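Local structure of putative methyltransferase (7DMB) at residues I280-L285 and F309-S314. The protein probably transfers methyl groups from S-adenosylmethionine as a trans-acting methyltransferase of calbistrin biosynthesis, and here holds the spent cofactor S-adenosyl-L-homocysteine. Residues are numbered along the deposited sequence; the frame is centred on the assembly and turned at random.
Sequences IASNVL and FNQELS. With SAH (S-adenosyl-L-homocysteine), chain C.
N283, just past the end of strand 276-282, reaches across to the neighbouring strand with both backbone and side chain. Its N donates to Q311 O at 2.8 Å, continuing the parallel pairing in which A281 N binds F309 O and A281 O receives Q311 N. Beyond that the chain bends away, phi and psi both positive, in the left-handed region, a conformation asparagine tolerates better than most residues. From CB, which lies 3.9 Å from CG of SAH, the side chain of N283 turns back beside its own backbone N (chi1 -81°). CG meets L313 CG; OD1 accepts L313 N at 2.8 Å, the donor tilted 17° from the carbonyl plane, taking the place of N283 O, which has turned toward SAH; and ND2 donates to N375 OD1 on the next strand. L313 crosses this amide at about a right angle. The two strands are the fourth and fifth in the 3-2-1-4-5-7-6 order of the Rossmann-like class I methyltransferase fold, and the strand 276-282 delivers S282 O to the amino group of SAH, 3.2 Å from its N, while V284 CG2 packs against the ribose and adenine. S282 and Q311 share one face: OG donates to Q311 OE1 at 2.8 Å, in the amide plane on a lone pair, while N377 takes the NE2 end, pinning the amide's rotation. On the face where the small A281 packs against I205, E312 bends at chi2 to bring OE2 within 2.6 Å of water 1. That water accepts from V284 N, and OE1 bonds H286 ND1, tying the turn after S282 to strand 306-313.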
# COMPACT_ATOMS: atom_id res chain seq x y z
N ILE A 280 2.59 3.12 12.78
CA ILE A 280 2.89 2.98 11.36
C ILE A 280 1.78 2.17 10.69
O ILE A 280 1.32 1.17 11.25
CB ILE A 280 4.26 2.30 11.13
CG1 ILE A 280 5.38 2.93 11.99
CG2 ILE A 280 4.63 2.28 9.65
CD1 ILE A 280 5.91 4.19 11.44
N ALA A 281 1.37 2.60 9.49
CA ALA A 281 0.41 1.82 8.71
C ALA A 281 0.64 2.04 7.21
O ALA A 281 0.57 3.17 6.73
CB ALA A 281 -1.02 2.20 9.10
N SER A 282 0.90 0.95 6.47
CA SER A 282 1.12 1.05 5.03
C SER A 282 0.07 0.19 4.34
O SER A 282 0.12 -1.04 4.38
CB SER A 282 2.53 0.62 4.65
OG SER A 282 2.72 0.57 3.25
N ASN A 283 -0.89 0.88 3.73
CA ASN A 283 -1.86 0.29 2.83
C ASN A 283 -2.68 -0.79 3.53
O ASN A 283 -3.04 -1.82 2.95
CB ASN A 283 -1.17 -0.21 1.56
CG ASN A 283 -0.91 0.92 0.58
OD1 ASN A 283 -1.85 1.63 0.17
ND2 ASN A 283 0.36 1.16 0.24
N VAL A 284 -3.04 -0.52 4.79
CA VAL A 284 -3.94 -1.35 5.56
C VAL A 284 -5.21 -0.59 5.94
O VAL A 284 -6.31 -1.15 5.93
CB VAL A 284 -3.24 -1.91 6.82
CG1 VAL A 284 -2.48 -0.82 7.57
CG2 VAL A 284 -4.26 -2.57 7.74
N LEU A 285 -5.09 0.71 6.26
CA LEU A 285 -6.25 1.43 6.77
C LEU A 285 -7.38 1.46 5.74
O LEU A 285 -8.55 1.33 6.11
CB LEU A 285 -5.85 2.84 7.22
CG LEU A 285 -4.81 3.00 8.36
CD1 LEU A 285 -4.77 4.42 8.92
CD2 LEU A 285 -5.02 2.01 9.48
N PHE A 309 1.93 7.68 11.11
CA PHE A 309 2.54 7.74 9.79
C PHE A 309 1.82 6.73 8.92
O PHE A 309 1.88 5.52 9.18
CB PHE A 309 4.05 7.49 9.82
CG PHE A 309 4.63 7.30 8.45
CD1 PHE A 309 4.73 8.37 7.58
CD2 PHE A 309 5.02 6.06 8.01
CE1 PHE A 309 5.24 8.20 6.30
CE2 PHE A 309 5.53 5.89 6.75
CZ PHE A 309 5.63 6.96 5.89
N ASN A 310 1.14 7.22 7.89
CA ASN A 310 0.20 6.44 7.10
C ASN A 310 0.61 6.50 5.63
O ASN A 310 0.54 7.56 5.00
CB ASN A 310 -1.22 6.97 7.32
CG ASN A 310 -2.30 6.10 6.69
OD1 ASN A 310 -2.15 4.88 6.56
ND2 ASN A 310 -3.40 6.72 6.31
N GLN A 311 1.06 5.38 5.10
CA GLN A 311 1.43 5.27 3.69
C GLN A 311 0.26 4.64 2.95
O GLN A 311 -0.14 3.51 3.26
CB GLN A 311 2.69 4.41 3.55
CG GLN A 311 3.38 4.44 2.18
CD GLN A 311 4.66 3.62 2.18
OE1 GLN A 311 4.63 2.40 2.38
NE2 GLN A 311 5.79 4.29 1.98
N GLU A 312 -0.30 5.36 1.97
CA GLU A 312 -1.57 4.93 1.39
C GLU A 312 -1.67 5.24 -0.10
O GLU A 312 -1.48 6.38 -0.53
CB GLU A 312 -2.74 5.58 2.14
CG GLU A 312 -3.24 4.79 3.35
CD GLU A 312 -4.02 3.53 2.93
OE1 GLU A 312 -4.47 3.47 1.75
OE2 GLU A 312 -4.20 2.63 3.78
N LEU A 313 -2.02 4.22 -0.87
CA LEU A 313 -2.22 4.38 -2.31
C LEU A 313 -3.31 5.40 -2.62
O LEU A 313 -4.37 5.43 -1.99
CB LEU A 313 -2.59 3.04 -2.93
CG LEU A 313 -1.45 2.04 -2.91
CD1 LEU A 313 -1.99 0.66 -3.21
CD2 LEU A 313 -0.39 2.47 -3.92
N SER A 314 -3.02 6.25 -3.60
CA SER A 314 -4.07 6.94 -4.35
C SER A 314 -3.60 7.25 -5.78
O SER A 314 -3.65 8.40 -6.21
CB SER A 314 -4.51 8.22 -3.61
OG SER A 314 -3.42 9.03 -3.19
N SAH C . 1.77 -3.66 5.12
CA SAH C . 1.56 -4.71 4.08
CB SAH C . 1.03 -4.11 2.78
CG SAH C . -0.47 -3.88 2.80
SD SAH C . -1.46 -5.40 2.78
C SAH C . 2.88 -5.43 3.82
O SAH C . 2.82 -6.67 3.69
OXT SAH C . 3.92 -4.74 3.79
C5' SAH C . -2.67 -5.04 4.08
C4' SAH C . -2.34 -5.75 5.38
O4' SAH C . -3.23 -5.27 6.42
C3' SAH C . -2.53 -7.27 5.32
O3' SAH C . -1.39 -7.90 5.88
C2' SAH C . -3.82 -7.50 6.11
O2' SAH C . -3.89 -8.74 6.78
C1' SAH C . -3.77 -6.36 7.12
N9 SAH C . -5.09 -5.97 7.60
C8 SAH C . -6.25 -6.01 6.87
N7 SAH C . -7.30 -5.60 7.53
C5 SAH C . -6.81 -5.29 8.79
C6 SAH C . -7.44 -4.80 9.96
N6 SAH C . -8.74 -4.55 10.04
N1 SAH C . -6.66 -4.59 11.05
C2 SAH C . -5.35 -4.85 10.95
N3 SAH C . -4.66 -5.30 9.92
C4 SAH C . -5.45 -5.51 8.85
O HOH W 1 -2.55 2.34 5.76